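Local coordinates for protein transketolase (Campylobacter jejuni, PDB 3L84) that belongs to the transketolase family of thiamine diphosphate-dependent enzymes, built from two thiamine diphosphate-binding-type domains and a C-terminal domain, at residues Asn57-Val62 and Asp143-Cys148. Residues are numbered along the deposited sequence; the frame is centred on the assembly and turned at random.
Sequences NRDRLV and DHKIYC
Tyr147 N donates to Arg60 O (2.9 Å) in the ladder between strands 60-63 and 146-151, the outermost strand within this chain of the five-stranded parallel sheet in the thiamine diphosphate-binding domain and its neighbour. Arg60 N to Lys145 O and Val62 N to Tyr147 O complete the usual parallel pattern. Ahead of the strands, side chains take over the pairing. Asp59 OD1 receives Lys145 N at 2.8 Å, from above the carboxylate plane, in a nearly straight bond (172°). The Asn57 amide grips Asp143 twice: OD1 accepts from the backbone N, while ND2 donates to Asp143 OD1 from above the carboxylate plane. In His144, chi1 of 65° turns the ring toward 57-62, one face meeting Arg58 O and the Arg60 guanidinium; the latter stacks on it with centres 4.6 Å apart and planes 27° apart. His144 ND1 donates to Lys145 O, which thus serves two donors; with NE2 hydrogen-bonded to Tyr404 OH, bonds at both nitrogens hold the ring's rotation. Tyr404 also lies against Arg60 in a cation-pi contact, and helix 118-137 touches His144, Val62, Ile146 and Cys148. At the Tyr147 ring edge, a water accepts from Tyr147 OH and donates to Asp59 OD2, 2.7 Å from each oxygen.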
loop_
_atom_site.group_PDB
_atom_site.type_symbol
_atom_site.label_atom_id
_atom_site.label_comp_id
_atom_site.label_asym_id
_atom_site.label_seq_id
_atom_site.Cartn_x
_atom_site.Cartn_y
_atom_site.Cartn_z
ATOM N N ASN A 57 -6.249 -1.985 -32.113
ATOM C CA ASN A 57 -7.687 -2.073 -31.893
ATOM C C ASN A 57 -8.152 -3.480 -31.517
ATOM O O ASN A 57 -9.333 -3.771 -31.627
ATOM C CB ASN A 57 -8.492 -1.509 -33.078
ATOM C CG ASN A 57 -9.950 -1.222 -32.717
ATOM O OD1 ASN A 57 -10.242 -0.696 -31.666
ATOM N ND2 ASN A 57 -10.882 -1.589 -33.609
ATOM N N ARG A 58 -7.238 -4.325 -31.091
ATOM C CA ARG A 58 -7.609 -5.626 -30.543
ATOM C C ARG A 58 -8.437 -5.486 -29.267
ATOM O O ARG A 58 -8.262 -4.543 -28.493
ATOM C CB ARG A 58 -6.368 -6.451 -30.226
ATOM C CG ARG A 58 -5.561 -5.941 -29.068
ATOM C CD ARG A 58 -4.212 -6.599 -28.992
ATOM N NE ARG A 58 -3.460 -6.206 -27.797
ATOM C CZ ARG A 58 -2.662 -5.156 -27.779
ATOM N NH1 ARG A 58 -2.552 -4.343 -28.810
ATOM N NH2 ARG A 58 -1.948 -4.870 -26.708
ATOM N N ASP A 59 -9.322 -6.437 -29.006
ATOM C CA ASP A 59 -9.863 -6.555 -27.660
ATOM C C ASP A 59 -8.722 -6.861 -26.683
ATOM O O ASP A 59 -7.789 -7.588 -27.022
ATOM C CB ASP A 59 -10.873 -7.681 -27.560
ATOM C CG ASP A 59 -12.154 -7.422 -28.302
ATOM O OD1 ASP A 59 -12.498 -6.258 -28.646
ATOM O OD2 ASP A 59 -12.875 -8.410 -28.591
ATOM N N ARG A 60 -8.810 -6.315 -25.483
ATOM C CA ARG A 60 -7.805 -6.531 -24.438
ATOM C C ARG A 60 -8.402 -7.526 -23.427
ATOM O O ARG A 60 -9.419 -7.240 -22.812
ATOM C CB ARG A 60 -7.390 -5.228 -23.718
ATOM C CG ARG A 60 -6.970 -4.002 -24.573
ATOM C CD ARG A 60 -5.782 -4.321 -25.391
ATOM N NE ARG A 60 -5.018 -3.149 -25.877
ATOM C CZ ARG A 60 -5.299 -2.425 -26.966
ATOM N NH1 ARG A 60 -6.394 -2.663 -27.676
ATOM N NH2 ARG A 60 -4.468 -1.471 -27.395
ATOM N N LEU A 61 -7.745 -8.662 -23.215
ATOM C CA LEU A 61 -8.136 -9.684 -22.277
ATOM C C LEU A 61 -7.203 -9.617 -21.086
ATOM O O LEU A 61 -5.991 -9.636 -21.264
ATOM C CB LEU A 61 -8.040 -11.049 -22.930
ATOM C CG LEU A 61 -8.310 -12.289 -22.089
ATOM C CD1 LEU A 61 -9.713 -12.242 -21.561
ATOM C CD2 LEU A 61 -8.013 -13.561 -22.927
ATOM N N VAL A 62 -7.751 -9.515 -19.887
ATOM C CA VAL A 62 -6.978 -9.478 -18.640
ATOM C C VAL A 62 -7.444 -10.573 -17.671
ATOM O O VAL A 62 -8.614 -10.589 -17.264
ATOM C CB VAL A 62 -7.115 -8.144 -17.922
ATOM C CG1 VAL A 62 -6.308 -8.125 -16.586
ATOM C CG2 VAL A 62 -6.678 -6.959 -18.822
ATOM N N ASP A 143 -12.654 0.919 -31.229
ATOM C CA ASP A 143 -14.012 0.416 -30.909
ATOM C C ASP A 143 -14.050 -0.928 -30.163
ATOM O O ASP A 143 -15.092 -1.556 -30.054
ATOM C CB ASP A 143 -14.896 0.401 -32.134
ATOM C CG ASP A 143 -14.487 -0.635 -33.122
ATOM O OD1 ASP A 143 -13.561 -1.432 -32.828
ATOM O OD2 ASP A 143 -15.097 -0.672 -34.229
ATOM N N HIS A 144 -12.953 -1.316 -29.576
ATOM C CA HIS A 144 -12.782 -2.677 -29.076
ATOM C C HIS A 144 -13.308 -2.775 -27.630
ATOM O O HIS A 144 -13.695 -1.782 -26.994
ATOM C CB HIS A 144 -11.296 -3.031 -29.138
ATOM C CG HIS A 144 -10.450 -2.204 -28.237
ATOM N ND1 HIS A 144 -10.287 -2.479 -26.891
ATOM C CD2 HIS A 144 -9.762 -1.059 -28.466
ATOM C CE1 HIS A 144 -9.483 -1.575 -26.360
ATOM N NE2 HIS A 144 -9.155 -0.691 -27.290
ATOM N N LYS A 145 -13.352 -4.001 -27.140
ATOM C CA LYS A 145 -13.747 -4.293 -25.759
ATOM C C LYS A 145 -12.543 -4.555 -24.882
ATOM O O LYS A 145 -11.423 -4.780 -25.365
ATOM C CB LYS A 145 -14.681 -5.499 -25.743
ATOM C CG LYS A 145 -15.971 -5.290 -26.510
ATOM C CD LYS A 145 -16.900 -4.254 -25.887
ATOM C CE LYS A 145 -18.195 -4.065 -26.694
ATOM N NZ LYS A 145 -19.002 -2.986 -26.092
ATOM N N ILE A 146 -12.802 -4.551 -23.574
ATOM C CA ILE A 146 -11.854 -4.947 -22.533
ATOM C C ILE A 146 -12.561 -5.970 -21.684
ATOM O O ILE A 146 -13.626 -5.672 -21.105
ATOM C CB ILE A 146 -11.400 -3.777 -21.665
ATOM C CG1 ILE A 146 -10.699 -2.680 -22.505
ATOM C CG2 ILE A 146 -10.468 -4.299 -20.561
ATOM C CD1 ILE A 146 -11.542 -1.744 -23.332
ATOM N N TYR A 147 -12.076 -7.203 -21.708
ATOM C CA TYR A 147 -12.622 -8.326 -20.938
ATOM C C TYR A 147 -11.693 -8.633 -19.791
ATOM O O TYR A 147 -10.488 -8.808 -19.974
ATOM C CB TYR A 147 -12.740 -9.583 -21.811
ATOM C CG TYR A 147 -13.720 -9.482 -22.943
ATOM C CD1 TYR A 147 -15.086 -9.640 -22.732
ATOM C CD2 TYR A 147 -13.291 -9.248 -24.250
ATOM C CE1 TYR A 147 -15.980 -9.594 -23.793
ATOM C CE2 TYR A 147 -14.181 -9.161 -25.306
ATOM C CZ TYR A 147 -15.539 -9.319 -25.074
ATOM O OH TYR A 147 -16.496 -9.258 -26.093
ATOM N N CYS A 148 -12.232 -8.705 -18.581
ATOM C CA CYS A 148 -11.428 -9.063 -17.434
ATOM C C CYS A 148 -12.054 -10.221 -16.709
ATOM O O CYS A 148 -13.258 -10.156 -16.403
ATOM C CB CYS A 148 -11.358 -7.877 -16.479
ATOM S SG CYS A 148 -10.417 -8.131 -14.985
HETATM O O HOH W 1 -15.551 -8.666 -28.524
#